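Local coordinates for lipoprotein (Colwellia psychrerythraea, PDB 3O0Y) that is of unknown function but, as a predicted lipoprotein of the DUF885 family in the Peptidase_MA clan, may be related to metallopeptidases, at residues Leu165-Arg170 against His218-Val223; Ser361-Tyr366 against Thr434-Glu439; Val480-Gly485 against Phe492-Arg497. One frame throughout, in Å; residues are numbered along the deposited sequence.

Contact 1 (Leu165-Arg170 against His218-Val223)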
loop_
_atom_site.group_PDB
_atom_site.type_symbol
_atom_site.label_atom_id
_atom_site.label_comp_id
_atom_site.label_asym_id
_atom_site.label_seq_id
_atom_site.Cartn_x
_atom_site.Cartn_y
_atom_site.Cartn_z
ATOM N N LEU A 165 -5.179 27.589 -8.328
ATOM C CA LEU A 165 -6.603 27.788 -8.131
ATOM C C LEU A 165 -7.310 26.421 -7.987
ATOM O O LEU A 165 -8.240 26.279 -7.190
ATOM C CB LEU A 165 -7.201 28.605 -9.260
ATOM C CG LEU A 165 -6.836 30.121 -9.267
ATOM C CD1 LEU A 165 -7.284 30.794 -10.566
ATOM C CD2 LEU A 165 -7.418 30.855 -8.041
ATOM N N ASP A 166 -6.862 25.404 -8.697
ATOM C CA ASP A 166 -7.411 24.043 -8.433
ATOM C C ASP A 166 -7.250 23.529 -6.977
ATOM O O ASP A 166 -8.144 22.843 -6.396
ATOM C CB ASP A 166 -6.778 23.009 -9.340
ATOM C CG ASP A 166 -7.128 23.175 -10.829
ATOM O OD1 ASP A 166 -8.095 23.863 -11.167
ATOM O OD2 ASP A 166 -6.362 22.629 -11.676
ATOM N N TYR A 167 -6.121 23.893 -6.371
ATOM C CA TYR A 167 -5.827 23.550 -4.966
ATOM C C TYR A 167 -6.790 24.274 -4.034
ATOM O O TYR A 167 -7.374 23.667 -3.137
ATOM C CB TYR A 167 -4.354 23.919 -4.706
ATOM C CG TYR A 167 -3.708 23.529 -3.424
ATOM C CD1 TYR A 167 -3.167 22.268 -3.262
ATOM C CD2 TYR A 167 -3.645 24.420 -2.344
ATOM C CE1 TYR A 167 -2.424 21.933 -2.082
ATOM C CE2 TYR A 167 -2.896 24.104 -1.193
ATOM C CZ TYR A 167 -2.354 22.851 -1.050
ATOM O OH TYR A 167 -1.659 22.513 0.087
ATOM N N ILE A 168 -7.044 25.553 -4.321
ATOM C CA ILE A 168 -7.956 26.359 -3.528
ATOM C C ILE A 168 -9.380 25.840 -3.593
ATOM O O ILE A 168 -10.092 25.749 -2.569
ATOM C CB ILE A 168 -7.825 27.861 -3.940
ATOM C CG1 ILE A 168 -6.489 28.375 -3.419
ATOM C CG2 ILE A 168 -8.992 28.710 -3.388
ATOM C CD1 ILE A 168 -5.996 29.634 -4.175
ATOM N N VAL A 169 -9.794 25.536 -4.808
ATOM C CA VAL A 169 -11.137 25.030 -5.074
ATOM C C VAL A 169 -11.358 23.678 -4.349
ATOM O O VAL A 169 -12.434 23.413 -3.797
ATOM C CB VAL A 169 -11.366 24.949 -6.563
ATOM C CG1 VAL A 169 -12.594 24.140 -6.872
ATOM C CG2 VAL A 169 -11.459 26.416 -7.119
ATOM N N ARG A 170 -10.323 22.848 -4.363
ATOM C CA ARG A 170 -10.404 21.571 -3.619
ATOM C C ARG A 170 -10.565 21.783 -2.126
ATOM O O ARG A 170 -11.462 21.179 -1.484
ATOM C CB ARG A 170 -9.179 20.700 -3.959
ATOM C CG ARG A 170 -9.423 19.966 -5.275
ATOM C CD ARG A 170 -8.363 18.882 -5.530
ATOM N NE ARG A 170 -8.824 17.861 -6.483
ATOM C CZ ARG A 170 -8.015 17.071 -7.174
ATOM N NH1 ARG A 170 -6.701 17.113 -6.995
ATOM N NH2 ARG A 170 -8.537 16.171 -7.983
ATOM N N HIS A 218 -0.422 25.740 8.892
ATOM C CA HIS A 218 -0.797 24.380 8.558
ATOM C C HIS A 218 0.040 23.884 7.361
ATOM O O HIS A 218 0.394 24.661 6.431
ATOM C CB HIS A 218 -2.275 24.310 8.227
ATOM C CG HIS A 218 -2.812 22.916 8.231
ATOM N ND1 HIS A 218 -2.800 22.107 7.101
ATOM C CD2 HIS A 218 -3.360 22.182 9.233
ATOM C CE1 HIS A 218 -3.293 20.919 7.433
ATOM N NE2 HIS A 218 -3.639 20.934 8.719
ATOM N N PRO A 219 0.277 22.547 7.285
ATOM C CA PRO A 219 1.004 22.090 6.096
ATOM C C PRO A 219 0.353 22.415 4.772
ATOM O O PRO A 219 1.059 22.580 3.772
ATOM C CB PRO A 219 1.100 20.586 6.314
ATOM C CG PRO A 219 1.161 20.446 7.784
ATOM C CD PRO A 219 0.278 21.499 8.341
ATOM N N PHE A 220 -0.958 22.469 4.725
ATOM C CA PHE A 220 -1.612 22.868 3.464
ATOM C C PHE A 220 -1.067 24.225 2.980
ATOM O O PHE A 220 -0.907 24.447 1.783
ATOM C CB PHE A 220 -3.123 22.977 3.644
ATOM C CG PHE A 220 -3.920 21.690 3.362
ATOM C CD1 PHE A 220 -3.725 20.922 2.252
ATOM C CD2 PHE A 220 -4.967 21.343 4.238
ATOM C CE1 PHE A 220 -4.539 19.797 2.003
ATOM C CE2 PHE A 220 -5.756 20.242 3.997
ATOM C CZ PHE A 220 -5.538 19.474 2.879
ATOM N N VAL A 221 -0.934 25.180 3.913
ATOM C CA VAL A 221 -0.326 26.517 3.619
ATOM C C VAL A 221 1.176 26.443 3.334
ATOM O O VAL A 221 1.661 27.004 2.350
ATOM C CB VAL A 221 -0.521 27.473 4.766
ATOM C CG1 VAL A 221 0.062 28.865 4.366
ATOM C CG2 VAL A 221 -2.007 27.529 5.140
ATOM N N ASN A 222 1.939 25.792 4.203
ATOM C CA ASN A 222 3.386 25.750 4.029
ATOM C C ASN A 222 3.854 25.042 2.741
ATOM O O ASN A 222 4.804 25.482 2.077
ATOM C CB ASN A 222 4.035 25.164 5.299
ATOM C CG ASN A 222 3.956 26.107 6.527
ATOM O OD1 ASN A 222 3.982 25.647 7.679
ATOM N ND2 ASN A 222 3.916 27.378 6.288
ATOM N N VAL A 223 3.189 23.937 2.379
ATOM C CA VAL A 223 3.449 23.308 1.112
ATOM C C VAL A 223 3.121 24.238 -0.024
ATOM O O VAL A 223 3.863 24.360 -0.976
ATOM C CB VAL A 223 2.600 22.001 0.981
ATOM C CG1 VAL A 223 2.690 21.507 -0.481
ATOM C CG2 VAL A 223 3.124 20.975 2.073
#
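Tyr167 and Phe220 carry this contact almost alone. The tyrosine hydroxyl reaches across to helix 219-228 and donates to a backbone carbonyl there, with Tyr167 OH and Phe220 O 2.7 Å apart. The bond lies in the carbonyl plane and falls on a lone pair, with a C=O...donor angle of 117°. The oxygen also lies at the edge of the Tyr167 ring, in its plane, so hydroxyl, ring and acceptor share one flat layer. Rotation about chi1 makes this reach possible. CG of Tyr167 stands opposite the backbone N (chi1 -172°), and the ring extends toward 218-223 although the CB itself does not aim there.

The hydroxyl also touches the Phe220 side chain. Tyr167 OH is 3.4 Å from Phe220 CD1 and near the plane of that ring, at its edge. Behind it, Tyr167 CZ is 4.1 Å from Phe220 CD1. The two side chains cross at a slant, so the meeting is not a face-to-face stack. Val223 is a looser neighbour one turn on, with its CB 4.4 Å from Tyr167 OH. Phe224 also meets the Tyr167 ring.

The start of the second helix is fixed from its own side. His218 is the N-cap residue, and its ND1 accepts from Phe220 N at 3.0 Å with an N-H...N angle of 169°. Pro219 CD lies over one face of the imidazole. The capping bond thus holds the backbone N of the same residue whose carbonyl takes the tyrosine hydroxyl. Phe220 also packs on Pro149 and Gln153 of helix 144-154 and on Val250 of helix 236-268. The contact joins helix 161-172 to the side-chain-capped first turn of helix 219-228, within a buried part of this mainly helical fold.

Contact 2 (Ser361-Tyr366 against Thr434-Glu439); sequences SDINGY and TLTYHE
Thr436 OG1 is hydrogen-bonded to both Tyr417 OH and Leu432 O, and it also lies against Ile363 across the contact. Ile363 CG1 comes to 3.8 Å from Thr436 OG1, and Ile363 CG2 to 4.1 Å from the same oxygen. This buried hydroxyl is therefore held by polar groups while touching an aliphatic branch.

The methyl branch of Thr436 does separate work. A chi1 of -62° turns OG1 to the N side and leaves CG2 against the 361-366 helix, with Thr436 CG2 4.0 Å from Tyr366 CB and 4.0 Å from Ile363 O. The Tyr366 ring meets Thr436 OG1 at its edge, near the ring plane. Asp362 O, from the preceding turn, sits over one face of that ring, toward its rim. A bound glycerol, probably from the crystallisation liquor, lies close to the side chain.

A water closes the contact beside Tyr437. It donates to Tyr366 O at 2.8 Å and accepts from Tyr437 OH at 2.7 Å, lying in the plane of the Tyr437 ring at its edge. Direct approach here is looser, with Tyr437 CE1 4.1 Å from Tyr366 O. The ring also touches Ala481, Pro442, Met486 and Tyr487.

The axes of the two segments come within 9.9 Å and cross at -55°. The backbones are nearest at Ile363 and Thr436, and Thr436 and Tyr366 bury the most. The second helix ends in His438 and Glu439, a His-Glu pair followed after a short turn by His444 and His445. This is consistent with, and no more than suggests, the metal-binding His-Glu helix of Peptidase_MA clan members. The contact packs helix 353-373 on helix 432-439, whose end may correspond to the metal-site helix of clan relatives.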
loop_
_atom_site.group_PDB
_atom_site.type_symbol
_atom_site.label_atom_id
_atom_site.label_comp_id
_atom_site.label_asym_id
_atom_site.label_seq_id
_atom_site.Cartn_x
_atom_site.Cartn_y
_atom_site.Cartn_z
ATOM N N SER A 361 23.286 8.003 1.511
ATOM C CA SER A 361 24.326 7.596 0.556
ATOM C C SER A 361 24.396 6.103 0.452
ATOM O O SER A 361 24.583 5.535 -0.642
ATOM C CB SER A 361 25.716 8.140 0.934
ATOM O OG SER A 361 25.564 9.571 0.913
ATOM N N ASP A 362 24.297 5.451 1.591
ATOM C CA ASP A 362 24.275 3.974 1.580
ATOM C C ASP A 362 23.116 3.409 0.773
ATOM O O ASP A 362 23.306 2.488 -0.095
ATOM C CB ASP A 362 24.219 3.380 3.003
ATOM C CG ASP A 362 25.560 3.518 3.784
ATOM O OD1 ASP A 362 26.659 3.844 3.184
ATOM O OD2 ASP A 362 25.512 3.253 5.027
ATOM N N ILE A 363 21.914 3.930 1.014
ATOM C CA ILE A 363 20.730 3.548 0.209
ATOM C C ILE A 363 20.942 3.717 -1.274
ATOM O O ILE A 363 20.664 2.803 -2.076
ATOM C CB ILE A 363 19.491 4.406 0.498
ATOM C CG1 ILE A 363 18.897 3.954 1.743
ATOM C CG2 ILE A 363 18.412 4.169 -0.679
ATOM C CD1 ILE A 363 17.719 4.946 2.151
ATOM N N ASN A 364 21.424 4.881 -1.665
ATOM C CA ASN A 364 21.636 5.148 -3.050
ATOM C C ASN A 364 22.673 4.174 -3.656
ATOM O O ASN A 364 22.496 3.696 -4.763
ATOM C CB ASN A 364 21.927 6.657 -3.321
ATOM C CG ASN A 364 20.618 7.521 -3.207
ATOM O OD1 ASN A 364 19.778 7.314 -4.005
ATOM N ND2 ASN A 364 20.341 8.229 -2.035
ATOM N N GLY A 365 23.728 3.856 -2.926
ATOM C CA GLY A 365 24.685 2.891 -3.348
ATOM C C GLY A 365 24.093 1.486 -3.491
ATOM O O GLY A 365 24.450 0.741 -4.440
ATOM N N TYR A 366 23.216 1.120 -2.569
ATOM C CA TYR A 366 22.593 -0.189 -2.664
ATOM C C TYR A 366 21.770 -0.309 -3.944
ATOM O O TYR A 366 21.748 -1.396 -4.576
ATOM C CB TYR A 366 21.729 -0.542 -1.457
ATOM C CG TYR A 366 22.415 -0.602 -0.110
ATOM C CD1 TYR A 366 23.742 -0.997 0.012
ATOM C CD2 TYR A 366 21.728 -0.232 1.040
ATOM C CE1 TYR A 366 24.358 -1.008 1.256
ATOM C CE2 TYR A 366 22.323 -0.267 2.302
ATOM C CZ TYR A 366 23.658 -0.652 2.400
ATOM O OH TYR A 366 24.322 -0.725 3.631
ATOM N N THR A 434 17.708 -4.844 2.956
ATOM C CA THR A 434 16.490 -5.564 2.603
ATOM C C THR A 434 15.338 -4.604 2.343
ATOM O O THR A 434 14.522 -4.797 1.427
ATOM C CB THR A 434 16.155 -6.687 3.591
ATOM O OG1 THR A 434 15.346 -7.659 2.882
ATOM C CG2 THR A 434 15.490 -6.149 4.887
ATOM N N LEU A 435 15.278 -3.533 3.143
ATOM C CA LEU A 435 14.223 -2.505 2.962
ATOM C C LEU A 435 14.374 -1.872 1.592
ATOM O O LEU A 435 13.390 -1.628 0.880
ATOM C CB LEU A 435 14.289 -1.487 4.045
ATOM C CG LEU A 435 13.258 -0.369 3.962
ATOM C CD1 LEU A 435 11.838 -1.034 4.143
ATOM C CD2 LEU A 435 13.545 0.689 5.028
ATOM N N THR A 436 15.622 -1.621 1.216
ATOM C CA THR A 436 15.910 -0.935 -0.018
ATOM C C THR A 436 15.593 -1.813 -1.255
ATOM O O THR A 436 15.068 -1.318 -2.306
ATOM C CB THR A 436 17.345 -0.434 -0.024
ATOM O OG1 THR A 436 17.538 0.517 1.043
ATOM C CG2 THR A 436 17.757 0.108 -1.377
ATOM N N TYR A 437 15.849 -3.120 -1.126
ATOM C CA TYR A 437 15.431 -4.031 -2.171
ATOM C C TYR A 437 13.964 -4.176 -2.288
ATOM O O TYR A 437 13.407 -4.274 -3.406
ATOM C CB TYR A 437 16.153 -5.377 -2.035
ATOM C CG TYR A 437 17.668 -5.308 -1.950
ATOM C CD1 TYR A 437 18.428 -4.376 -2.665
ATOM C CD2 TYR A 437 18.371 -6.156 -1.100
ATOM C CE1 TYR A 437 19.754 -4.303 -2.540
ATOM C CE2 TYR A 437 19.708 -6.117 -1.028
ATOM C CZ TYR A 437 20.419 -5.189 -1.717
ATOM O OH TYR A 437 21.813 -5.092 -1.556
ATOM N N HIS A 438 13.269 -4.183 -1.149
ATOM C CA HIS A 438 11.849 -4.274 -1.097
ATOM C C HIS A 438 11.145 -3.082 -1.727
ATOM O O HIS A 438 10.229 -3.273 -2.563
ATOM C CB HIS A 438 11.473 -4.331 0.351
ATOM C CG HIS A 438 10.007 -4.472 0.604
ATOM N ND1 HIS A 438 9.134 -3.431 0.610
ATOM C CD2 HIS A 438 9.238 -5.591 0.730
ATOM C CE1 HIS A 438 7.935 -3.840 0.961
ATOM N NE2 HIS A 438 7.936 -5.163 0.944
ATOM N N GLU A 439 11.635 -1.878 -1.428
ATOM C CA GLU A 439 10.946 -0.652 -1.850
ATOM C C GLU A 439 11.275 -0.265 -3.263
ATOM O O GLU A 439 10.439 0.296 -4.015
ATOM C CB GLU A 439 11.200 0.484 -0.886
ATOM C CG GLU A 439 10.704 0.303 0.587
ATOM C CD GLU A 439 9.243 0.134 0.778
ATOM O OE1 GLU A 439 8.484 0.189 -0.174
ATOM O OE2 GLU A 439 8.882 -0.078 1.954
HETATM O O HOH W 1 23.071 -3.459 -3.298
#

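Contact 3 (Val480-Gly485 against Phe492-Arg497); sequences VAYELG and FGDLGR
Tyr482 and Asp494 mark the closest approach of the two backbones, with their CA atoms 7.7 Å apart. Segment 480-485 is the end of a helix. It closes in a Schellman motif at Gly485, whose positive phi allows the chain to turn off, and Gly485 N bonds back to Tyr482 O. Segment 492-497 is continuous helix.

Tyr482 meets a pair of opposite charges. The guanidinium of Arg497 lies flat on its ring, planes 25° apart and centres 4.4 Å apart, in an offset stack. Arg497 NH2 sits over one face toward the rim, 3.6 Å from Tyr482 CG. A bend at chi3 (72°) folds the arginine back on its own helix. There it makes a side-on salt bridge to one carboxylate oxygen of Asp494. Arg497 NH2 meets the syn lone pair of Asp494 OD1 at 2.8 Å, and Arg497 NE comes to Asp494 OD1 at 2.9 Å, nearly in line with the C-O bond. Both bonds lie close to the guanidinium plane and fix its rotation, which leaves its face turned to the tyrosine. Asp494 OD1 itself is 3.3 Å from Tyr482 CD1, obliquely placed.

Arg497 NH1 also binds a Tris molecule, probably from the crystallisation liquor. Around this joint of helices 467-483 and 491-515, Arg497 packs on Thr434 of helix 432-439 and Asp494 on Ile323 of helix 302-326, while a salt bridge ties Glu483 to Arg567 of helix 555-574.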
loop_
_atom_site.group_PDB
_atom_site.type_symbol
_atom_site.label_atom_id
_atom_site.label_comp_id
_atom_site.label_asym_id
_atom_site.label_seq_id
_atom_site.Cartn_x
_atom_site.Cartn_y
_atom_site.Cartn_z
ATOM N N VAL A 480 15.443 -12.987 -3.827
ATOM C CA VAL A 480 16.231 -12.969 -5.043
ATOM C C VAL A 480 17.503 -12.115 -4.876
ATOM O O VAL A 480 18.540 -12.471 -5.415
ATOM C CB VAL A 480 15.439 -12.421 -6.257
ATOM C CG1 VAL A 480 16.417 -12.306 -7.529
ATOM C CG2 VAL A 480 14.371 -13.415 -6.630
ATOM N N ALA A 481 17.435 -10.966 -4.157
ATOM C CA ALA A 481 18.631 -10.140 -3.962
ATOM C C ALA A 481 19.721 -10.986 -3.263
ATOM O O ALA A 481 20.899 -10.888 -3.613
ATOM C CB ALA A 481 18.271 -8.909 -3.140
ATOM N N TYR A 482 19.338 -11.809 -2.287
ATOM C CA TYR A 482 20.280 -12.768 -1.652
ATOM C C TYR A 482 20.862 -13.753 -2.660
ATOM O O TYR A 482 22.091 -13.945 -2.756
ATOM C CB TYR A 482 19.622 -13.507 -0.455
ATOM C CG TYR A 482 20.534 -14.569 0.108
ATOM C CD1 TYR A 482 21.511 -14.249 1.051
ATOM C CD2 TYR A 482 20.567 -15.836 -0.432
ATOM C CE1 TYR A 482 22.441 -15.177 1.507
ATOM C CE2 TYR A 482 21.416 -16.783 0.068
ATOM C CZ TYR A 482 22.418 -16.456 0.981
ATOM O OH TYR A 482 23.386 -17.375 1.338
ATOM N N GLU A 483 19.989 -14.352 -3.467
ATOM C CA GLU A 483 20.428 -15.305 -4.518
ATOM C C GLU A 483 21.295 -14.708 -5.594
ATOM O O GLU A 483 21.986 -15.441 -6.241
ATOM C CB GLU A 483 19.212 -15.996 -5.144
ATOM C CG GLU A 483 18.397 -16.840 -4.174
ATOM C CD GLU A 483 17.029 -17.275 -4.762
ATOM O OE1 GLU A 483 16.607 -16.813 -5.892
ATOM O OE2 GLU A 483 16.334 -18.012 -4.029
ATOM N N LEU A 484 21.287 -13.387 -5.726
ATOM C CA LEU A 484 22.164 -12.656 -6.652
ATOM C C LEU A 484 23.455 -12.229 -5.972
ATOM O O LEU A 484 24.298 -11.613 -6.605
ATOM C CB LEU A 484 21.440 -11.402 -7.141
ATOM C CG LEU A 484 20.421 -11.586 -8.252
ATOM C CD1 LEU A 484 19.592 -10.295 -8.380
ATOM C CD2 LEU A 484 21.142 -11.956 -9.540
ATOM N N GLY A 485 23.605 -12.517 -4.669
ATOM C CA GLY A 485 24.860 -12.251 -3.944
ATOM C C GLY A 485 24.965 -10.896 -3.335
ATOM O O GLY A 485 26.058 -10.529 -2.942
ATOM N N PHE A 492 25.343 -10.029 8.790
ATOM C CA PHE A 492 24.343 -9.270 9.566
ATOM C C PHE A 492 23.265 -8.676 8.694
ATOM O O PHE A 492 22.094 -8.693 9.085
ATOM C CB PHE A 492 25.001 -8.273 10.494
ATOM C CG PHE A 492 25.878 -8.934 11.538
ATOM C CD1 PHE A 492 25.342 -9.562 12.597
ATOM C CD2 PHE A 492 27.248 -8.964 11.390
ATOM C CE1 PHE A 492 26.126 -10.169 13.575
ATOM C CE2 PHE A 492 28.056 -9.602 12.340
ATOM C CZ PHE A 492 27.486 -10.220 13.425
ATOM N N GLY A 493 23.616 -8.194 7.492
ATOM C CA GLY A 493 22.567 -7.786 6.541
ATOM C C GLY A 493 21.655 -8.923 6.167
ATOM O O GLY A 493 20.460 -8.758 5.988
ATOM N N ASP A 494 22.224 -10.128 6.041
ATOM C CA ASP A 494 21.427 -11.311 5.774
ATOM C C ASP A 494 20.461 -11.579 6.891
ATOM O O ASP A 494 19.297 -11.853 6.673
ATOM C CB ASP A 494 22.357 -12.521 5.550
ATOM C CG ASP A 494 21.660 -13.713 4.951
ATOM O OD1 ASP A 494 20.656 -13.555 4.213
ATOM O OD2 ASP A 494 22.173 -14.871 5.182
ATOM N N LEU A 495 20.917 -11.455 8.108
ATOM C CA LEU A 495 19.980 -11.513 9.239
ATOM C C LEU A 495 18.901 -10.479 9.224
ATOM O O LEU A 495 17.748 -10.790 9.598
ATOM C CB LEU A 495 20.751 -11.449 10.569
ATOM C CG LEU A 495 21.571 -12.659 11.009
ATOM C CD1 LEU A 495 22.542 -12.346 12.180
ATOM C CD2 LEU A 495 20.594 -13.832 11.429
ATOM N N GLY A 496 19.217 -9.285 8.747
ATOM C CA GLY A 496 18.193 -8.279 8.556
ATOM C C GLY A 496 17.129 -8.688 7.498
ATOM O O GLY A 496 15.921 -8.469 7.712
ATOM N N ARG A 497 17.577 -9.287 6.395
ATOM C CA ARG A 497 16.678 -9.830 5.428
ATOM C C ARG A 497 15.791 -10.900 6.021
ATOM O O ARG A 497 14.568 -10.845 5.845
ATOM C CB ARG A 497 17.396 -10.439 4.247
ATOM C CG ARG A 497 16.554 -11.192 3.285
ATOM C CD ARG A 497 17.479 -11.870 2.237
ATOM N NE ARG A 497 18.227 -12.983 2.792
ATOM C CZ ARG A 497 17.877 -14.277 2.743
ATOM N NH1 ARG A 497 16.772 -14.663 2.228
ATOM N NH2 ARG A 497 18.730 -15.227 3.095
#

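Along the chain the three contacts come in series, and none nests in or crosses another. Contact 1 closes a 47-residue, mainly helical excursion between helices 161-172 and 219-228. It lies across the chain's centre from contact 3 and about 22 Å from contact 2 at the nearest atoms. Contact 2 closes a 67-residue loop from helix 353-373 to helix 432-439, which contains the small three-stranded sheet. Contact 3 closes the short turn between helices 467-483 and 491-515. Contacts 2 and 3 touch directly: Tyr437 CD2 packs 3.4 Å from Ala481 CB, and Thr434 OG1 lies 3.6 Å from Arg497 CA. Helix 432-439 is thus shared packing ground for both.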